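Local structure of sulfoquinovosidase (Escherichia coli, 5AEG) at residues S43-I48 with K60-I65; K463-M468 with T496-H501; W626-P631 with V649-P654. The protein hydrolyses sulfoquinovosyl diacylglycerides and simple sulfoquinovosides such as sulfoquinovosyl glycerol, releasing sulfoquinovose for breakdown by sulfoglycolysis. All blocks are in the same frame, centred on the assembly; numbering follows the deposited sequence.

Contact 1 of 3, residues S43-I48 with K60-I65; sequences SGIADI and KLQEKI
The flat carboxamide of Gln62 meets Ser43 and Ile45 with its two ends. At one edge Gln62 NE2 donates to Ser43 OG at 2.9 Å, and the hydroxyl lies almost exactly in the amide plane. At the other end Gln62 OE1 lies beside Ile45 CD1, at a 3.0 Å that is doubtfully short. Ser43 OG sits between its backbone N and carbonyl carbon (chi1 67°), which turns it to this amide. A water 2.7 Å from Ser43 OG also donates to Glu63 OE1 at 2.6 Å, so the hydroxyl is held on two counts. Ser43 O accepts two bonds. Gln62 N reaches Ser43 O at 2.8 Å and Glu63 N reaches it at 3.1 Å, both from the same face of the carbonyl plane. Further along, Ile45 and Lys60 exchange two backbone hydrogen bonds. Lys60 CG lies beside Asp47 CB. Lys60 NZ and Asp47 OD2 stay 4.3 Å apart, beyond a salt bridge. With Gln62 and Glu63 both facing Ser43, this is a classic beta bulge in the antiparallel hairpin of strands 39-49 and 56-74, in the N-terminal beta region of this family 31 enzyme.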
# COMPACT_ATOMS: atom_id res chain seq x y z
N SER A 43 18.83 -2.41 -24.98
CA SER A 43 17.68 -1.66 -25.36
C SER A 43 16.47 -2.56 -25.62
O SER A 43 16.57 -3.75 -25.90
CB SER A 43 17.91 -0.80 -26.61
OG SER A 43 18.09 -1.68 -27.73
N GLY A 44 15.31 -1.92 -25.48
CA GLY A 44 14.06 -2.66 -25.73
C GLY A 44 12.96 -1.71 -26.08
O GLY A 44 13.09 -0.48 -25.90
N ILE A 45 11.82 -2.28 -26.50
CA ILE A 45 10.62 -1.47 -26.70
C ILE A 45 9.50 -2.03 -25.82
O ILE A 45 9.18 -3.22 -25.93
CB ILE A 45 10.15 -1.46 -28.17
CG1 ILE A 45 11.24 -0.91 -29.11
CG2 ILE A 45 8.85 -0.62 -28.29
CD1 ILE A 45 11.07 -1.46 -30.55
N ALA A 46 8.94 -1.20 -24.96
CA ALA A 46 7.83 -1.66 -24.10
C ALA A 46 6.59 -2.14 -24.89
O ALA A 46 6.15 -1.44 -25.77
CB ALA A 46 7.44 -0.56 -23.15
N ASP A 47 6.07 -3.31 -24.57
CA ASP A 47 4.91 -3.88 -25.27
C ASP A 47 3.77 -3.99 -24.27
O ASP A 47 3.74 -4.91 -23.47
CB ASP A 47 5.30 -5.26 -25.77
CG ASP A 47 4.17 -5.94 -26.58
OD1 ASP A 47 3.15 -5.29 -26.80
OD2 ASP A 47 4.34 -7.11 -27.00
N ILE A 48 2.92 -3.00 -24.28
CA ILE A 48 1.95 -2.77 -23.21
C ILE A 48 0.55 -2.97 -23.73
O ILE A 48 0.22 -2.36 -24.75
CB ILE A 48 2.04 -1.36 -22.70
CG1 ILE A 48 3.41 -1.16 -22.07
CG2 ILE A 48 0.96 -1.09 -21.65
CD1 ILE A 48 3.73 0.28 -21.69
N LYS A 60 9.89 -6.08 -25.72
CA LYS A 60 10.46 -6.53 -26.98
C LYS A 60 11.98 -6.24 -26.89
O LYS A 60 12.38 -5.17 -27.26
CB LYS A 60 9.90 -5.79 -28.19
CG LYS A 60 8.39 -5.72 -28.25
CD LYS A 60 7.92 -4.95 -29.48
CE LYS A 60 7.84 -5.85 -30.71
NZ LYS A 60 6.60 -6.69 -30.65
N LEU A 61 12.74 -7.19 -26.37
CA LEU A 61 14.15 -6.98 -26.12
C LEU A 61 14.95 -6.85 -27.45
O LEU A 61 14.83 -7.70 -28.30
CB LEU A 61 14.71 -8.14 -25.35
CG LEU A 61 16.19 -7.95 -24.97
CD1 LEU A 61 16.49 -6.75 -24.08
CD2 LEU A 61 16.67 -9.21 -24.38
N GLN A 62 15.69 -5.78 -27.62
CA GLN A 62 16.50 -5.61 -28.84
C GLN A 62 17.94 -6.09 -28.59
O GLN A 62 18.44 -6.95 -29.30
CB GLN A 62 16.46 -4.20 -29.31
CG GLN A 62 15.08 -3.79 -29.81
CD GLN A 62 14.90 -2.27 -30.03
OE1 GLN A 62 14.00 -1.88 -30.75
NE2 GLN A 62 15.75 -1.39 -29.39
N GLU A 63 18.55 -5.56 -27.51
CA GLU A 63 19.86 -5.99 -27.10
C GLU A 63 20.05 -6.10 -25.60
O GLU A 63 19.47 -5.34 -24.83
CB GLU A 63 20.91 -5.00 -27.66
CG GLU A 63 21.06 -5.10 -29.20
CD GLU A 63 22.26 -4.25 -29.70
OE1 GLU A 63 22.15 -3.04 -29.68
OE2 GLU A 63 23.30 -4.82 -30.05
N LYS A 64 20.95 -7.01 -25.23
CA LYS A 64 21.38 -7.11 -23.85
C LYS A 64 22.89 -7.50 -23.92
O LYS A 64 23.24 -8.59 -24.40
CB LYS A 64 20.54 -8.21 -23.13
CG LYS A 64 21.00 -8.46 -21.74
CD LYS A 64 20.26 -9.59 -21.09
CE LYS A 64 20.38 -9.41 -19.58
NZ LYS A 64 20.16 -10.67 -18.89
N ILE A 65 23.74 -6.63 -23.42
CA ILE A 65 25.21 -6.76 -23.61
C ILE A 65 25.92 -6.60 -22.30
O ILE A 65 25.69 -5.61 -21.60
CB ILE A 65 25.74 -5.63 -24.53
CG1 ILE A 65 24.98 -5.63 -25.83
CG2 ILE A 65 27.22 -5.87 -24.82
CD1 ILE A 65 24.98 -4.32 -26.56
O HOH W 1 20.74 -1.46 -28.23

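Contact 2 of 3, residues K463-M468 with T496-H501; sequences KYSTMM and TGHGLH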
# COMPACT_ATOMS: atom_id res chain seq x y z
N LYS A 463 5.29 10.07 3.20
CA LYS A 463 5.02 11.43 3.77
C LYS A 463 3.54 11.85 3.50
O LYS A 463 2.86 12.41 4.37
CB LYS A 463 5.92 12.49 3.08
CG LYS A 463 5.73 13.92 3.64
CD LYS A 463 6.86 14.79 3.09
CE LYS A 463 6.75 16.30 3.34
NZ LYS A 463 5.99 16.60 4.57
N TYR A 464 3.09 11.60 2.28
CA TYR A 464 1.88 12.23 1.81
C TYR A 464 0.58 11.46 2.05
O TYR A 464 -0.45 12.11 2.09
CB TYR A 464 2.01 12.55 0.32
CG TYR A 464 3.11 13.56 0.03
CD1 TYR A 464 3.19 14.76 0.74
CD2 TYR A 464 4.10 13.27 -0.90
CE1 TYR A 464 4.21 15.69 0.48
CE2 TYR A 464 5.12 14.17 -1.15
CZ TYR A 464 5.17 15.37 -0.46
OH TYR A 464 6.19 16.23 -0.73
N SER A 465 0.59 10.13 2.22
CA SER A 465 -0.72 9.42 2.46
C SER A 465 -0.87 9.26 3.97
O SER A 465 -0.05 8.59 4.64
CB SER A 465 -0.78 8.07 1.80
OG SER A 465 -2.01 7.45 2.11
N THR A 466 -1.92 9.82 4.53
CA THR A 466 -2.12 9.73 5.93
C THR A 466 -2.57 8.33 6.41
O THR A 466 -2.54 8.06 7.62
CB THR A 466 -3.20 10.77 6.37
OG1 THR A 466 -4.32 10.75 5.44
CG2 THR A 466 -2.58 12.23 6.33
N MET A 467 -3.02 7.49 5.50
CA MET A 467 -3.44 6.10 5.85
C MET A 467 -3.52 5.31 4.60
O MET A 467 -4.12 5.79 3.59
CB MET A 467 -4.81 6.14 6.52
CG MET A 467 -5.46 4.80 6.68
SD MET A 467 -4.70 3.63 7.84
CE MET A 467 -5.20 4.42 9.39
N MET A 468 -2.93 4.10 4.61
CA MET A 468 -3.12 3.19 3.52
C MET A 468 -4.29 2.24 3.87
O MET A 468 -4.50 1.86 5.01
CB MET A 468 -1.86 2.37 3.16
CG MET A 468 -0.63 3.18 2.91
SD MET A 468 -0.81 4.42 1.66
CE MET A 468 -1.41 3.58 0.25
N THR A 496 8.64 -0.94 4.02
CA THR A 496 8.87 0.07 2.99
C THR A 496 8.54 1.45 3.57
O THR A 496 8.32 2.45 2.85
CB THR A 496 7.98 -0.22 1.72
OG1 THR A 496 8.09 -1.59 1.35
CG2 THR A 496 8.50 0.59 0.55
N GLY A 497 8.42 1.53 4.88
CA GLY A 497 8.20 2.81 5.48
C GLY A 497 6.87 3.44 5.64
O GLY A 497 6.80 4.63 5.90
N HIS A 498 5.80 2.67 5.47
CA HIS A 498 4.44 3.16 5.72
C HIS A 498 3.82 2.22 6.81
O HIS A 498 3.70 0.96 6.64
CB HIS A 498 3.57 3.22 4.47
CG HIS A 498 2.40 4.16 4.66
ND1 HIS A 498 1.47 4.00 5.68
CD2 HIS A 498 2.11 5.33 4.07
CE1 HIS A 498 0.63 5.02 5.67
NE2 HIS A 498 0.99 5.83 4.68
N GLY A 499 3.54 2.82 7.98
CA GLY A 499 3.17 2.12 9.19
C GLY A 499 1.69 2.29 9.64
O GLY A 499 1.36 1.92 10.72
N LEU A 500 0.80 2.82 8.78
CA LEU A 500 -0.61 2.96 9.06
C LEU A 500 -1.45 2.26 8.00
O LEU A 500 -1.49 2.74 6.86
CB LEU A 500 -1.00 4.46 9.18
CG LEU A 500 -0.18 5.30 10.18
CD1 LEU A 500 -0.53 6.76 10.07
CD2 LEU A 500 -0.42 4.79 11.55
N HIS A 501 -2.17 1.18 8.35
CA HIS A 501 -2.75 0.29 7.37
C HIS A 501 -4.04 -0.29 7.91
O HIS A 501 -4.04 -0.79 9.01
CB HIS A 501 -1.78 -0.88 7.09
CG HIS A 501 -2.08 -1.70 5.89
ND1 HIS A 501 -2.64 -2.95 5.95
CD2 HIS A 501 -1.78 -1.50 4.59
CE1 HIS A 501 -2.68 -3.49 4.75
NE2 HIS A 501 -2.11 -2.64 3.91
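His498 carries the first contact, just after Gly497 has ended helix 486-495 in a Schellman motif. His498 NE2 donates to Ser465 O at 2.9 Å, with the acceptor near the ring plane. The other ring nitrogen, ND1, accepts a weak bond from Leu500 N. The NE2 bond, with the weak one at ND1, would limit turning of the imidazole. One face of the His498 ring is covered by Met468: CG stands 3.4 Å from the ring centroid in a CH-pi contact, and SD lies over the same face at 4.1 Å from that centroid. The Met468 chain is bent at both chi2 (-56°) and chi3 (-54°), which folds the sulfur back over the ring. Leu500 follows. Leu500 CD1 touches Thr466 O at 3.4 Å, and its CB packs on Met467 SD. Leu500 O accepts from Met468 N at 3.0 Å. At His501, CA makes a CA-H...O contact of 3.3 Å to Met468 O. The His501 ring turns its NE2 to Glu134. The Met468 side chain lies about 10 Å from that of the nucleophile Asp405. Met468 and His501 form a parallel bridge between strands 468-469 and 501-505, neighbours in the catalytic TIM barrel of family 31.

Contact 3 of 3, residues W626-P631 with V649-P654; sequences WTLYLP and VTVNAP
Leu628 and Val649 form the tight part of this contact. Their side chains lie next to each other and point the same way, with Leu628 CG 3.6 Å from Val649 CG1. Leu630 comes across from the same face, and Leu630 CG is 3.9 Å from Val649 CG1. Val649 CG1 stands between its own backbone N and carbonyl carbon (chi1 66°), and this brings it in among the two leucines. Leu628 CD2 also reaches Val651 CG2 at 4.2 Å. Phe661 from strand 660-663 covers Leu628, Leu630 and Val651, and Leu614 adds to the cover over both leucines. With only a methyl left by an alanine in place of Leu628, a gap is likely to open beside Val649 CG1, and Val651 CG2 to lose this neighbour. Towards the end of 649-654 the packing thins. There Trp626 CB meets Ala653 CB at 4.0 Å, while the indole leads away to stack edge-to-face on His619.

The other face of the strand pair is the solvent side. It carries Thr627 and Thr650, both exposed, at a non-hydrogen-bonded pair. Each has OG1 anti to its carbonyl carbon, and the two hydroxyls meet across the strands, Thr627 OG1 to Thr650 OG1 at 2.6 Å. Either could be the donor. On both sides of this pair the backbone is closed by hydrogen bonds. Trp626 and Val651 exchange two, and so do Leu628 and Val649, with Val649 N only 2.8 Å from Leu628 O. Thr627 CA adds a CA-H...O contact to Val649 O at 3.1 Å.

The chemistry is that of an antiparallel strand pair with one buried apolar face and one exposed polar face, in the C-terminal domain. Aliphatic groups bury one face against neighbouring strands, a hydroxyl pair lies on the other, and the backbone bonds set the register of the two strands.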
# COMPACT_ATOMS: atom_id res chain seq x y z
N TRP A 626 -6.97 -22.51 15.94
CA TRP A 626 -5.99 -21.85 15.11
C TRP A 626 -4.58 -22.10 15.68
O TRP A 626 -4.40 -22.16 16.91
CB TRP A 626 -6.27 -20.34 15.07
CG TRP A 626 -5.51 -19.63 13.98
CD1 TRP A 626 -4.51 -18.75 14.09
CD2 TRP A 626 -5.81 -19.75 12.60
NE1 TRP A 626 -4.13 -18.30 12.82
CE2 TRP A 626 -4.89 -18.93 11.90
CE3 TRP A 626 -6.75 -20.54 11.87
CZ2 TRP A 626 -4.91 -18.84 10.52
CZ3 TRP A 626 -6.75 -20.46 10.45
CH2 TRP A 626 -5.79 -19.65 9.82
N THR A 627 -3.64 -22.26 14.77
CA THR A 627 -2.20 -22.62 15.07
C THR A 627 -1.37 -21.48 14.57
O THR A 627 -1.61 -20.95 13.47
CB THR A 627 -1.89 -23.97 14.38
OG1 THR A 627 -2.72 -25.00 14.94
CG2 THR A 627 -0.43 -24.38 14.56
N LEU A 628 -0.44 -21.02 15.40
CA LEU A 628 0.39 -19.88 15.14
C LEU A 628 1.68 -20.12 15.90
O LEU A 628 1.82 -21.15 16.61
CB LEU A 628 -0.27 -18.62 15.66
CG LEU A 628 -0.57 -18.66 17.15
CD1 LEU A 628 -0.06 -17.39 17.77
CD2 LEU A 628 -2.07 -18.86 17.41
N TYR A 629 2.57 -19.15 15.78
CA TYR A 629 3.90 -19.22 16.36
C TYR A 629 4.08 -18.16 17.41
O TYR A 629 3.90 -16.99 17.14
CB TYR A 629 5.00 -19.12 15.24
CG TYR A 629 6.37 -19.19 15.84
CD1 TYR A 629 6.89 -20.44 16.33
CD2 TYR A 629 7.13 -18.06 16.03
CE1 TYR A 629 8.19 -20.51 16.89
CE2 TYR A 629 8.42 -18.13 16.61
CZ TYR A 629 8.91 -19.37 17.08
OH TYR A 629 10.20 -19.37 17.66
N LEU A 630 4.55 -18.55 18.61
CA LEU A 630 4.98 -17.57 19.57
C LEU A 630 6.51 -17.57 19.72
O LEU A 630 7.10 -18.65 19.92
CB LEU A 630 4.36 -17.88 20.95
CG LEU A 630 2.82 -17.86 21.03
CD1 LEU A 630 2.31 -18.30 22.46
CD2 LEU A 630 2.29 -16.50 20.74
N PRO A 631 7.14 -16.39 19.56
CA PRO A 631 8.56 -16.35 19.84
C PRO A 631 8.74 -16.43 21.42
O PRO A 631 7.73 -16.44 22.20
CB PRO A 631 8.99 -14.99 19.35
CG PRO A 631 7.76 -14.12 19.65
CD PRO A 631 6.57 -15.04 19.50
N VAL A 649 1.78 -22.96 18.78
CA VAL A 649 0.66 -23.15 19.70
C VAL A 649 -0.62 -23.28 18.94
O VAL A 649 -0.80 -22.63 17.88
CB VAL A 649 0.62 -21.99 20.71
CG1 VAL A 649 0.30 -20.67 20.04
CG2 VAL A 649 -0.38 -22.25 21.79
N THR A 650 -1.50 -24.13 19.43
CA THR A 650 -2.86 -24.20 18.87
C THR A 650 -3.79 -23.75 19.94
O THR A 650 -3.65 -24.20 21.11
CB THR A 650 -3.13 -25.61 18.34
OG1 THR A 650 -2.19 -25.93 17.28
CG2 THR A 650 -4.65 -25.77 17.89
N VAL A 651 -4.70 -22.83 19.66
CA VAL A 651 -5.68 -22.35 20.65
C VAL A 651 -7.07 -22.37 20.12
O VAL A 651 -7.28 -22.24 18.91
CB VAL A 651 -5.40 -20.89 21.15
CG1 VAL A 651 -4.16 -20.85 21.98
CG2 VAL A 651 -5.27 -19.87 19.96
N ASN A 652 -8.06 -22.53 21.02
CA ASN A 652 -9.43 -22.35 20.61
C ASN A 652 -9.65 -20.91 20.13
O ASN A 652 -9.14 -19.94 20.69
CB ASN A 652 -10.38 -22.63 21.77
CG ASN A 652 -10.57 -24.12 21.97
OD1 ASN A 652 -10.23 -24.99 21.11
ND2 ASN A 652 -11.14 -24.45 23.11
N ALA A 653 -10.41 -20.81 19.06
CA ALA A 653 -10.56 -19.54 18.38
C ALA A 653 -12.00 -19.36 17.86
O ALA A 653 -12.24 -19.28 16.60
CB ALA A 653 -9.52 -19.44 17.23
N PRO A 654 -12.97 -19.34 18.77
CA PRO A 654 -14.30 -19.03 18.22
C PRO A 654 -14.36 -17.56 17.76
O PRO A 654 -13.53 -16.72 18.20
CB PRO A 654 -15.23 -19.26 19.43
CG PRO A 654 -14.37 -18.97 20.62
CD PRO A 654 -12.97 -19.42 20.26

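The three contacts follow one another along the chain, and none nests in or crosses another. Contact 1 comes first and closes a short loop of 11 residues in the N-terminal beta region. Contact 2 closes a loop of 27 residues that includes helix 486-495, and it joins neighbouring strands of the TIM barrel. Contact 3 closes a loop of 17 residues with short strands in the C-terminal domain. They do not touch. The centres of contacts 1 and 2 are about 35 Å apart, those of contacts 2 and 3 about 29 Å apart. Contact 2 lies nearest the centre of the folded chain, while the other two lie towards its outside.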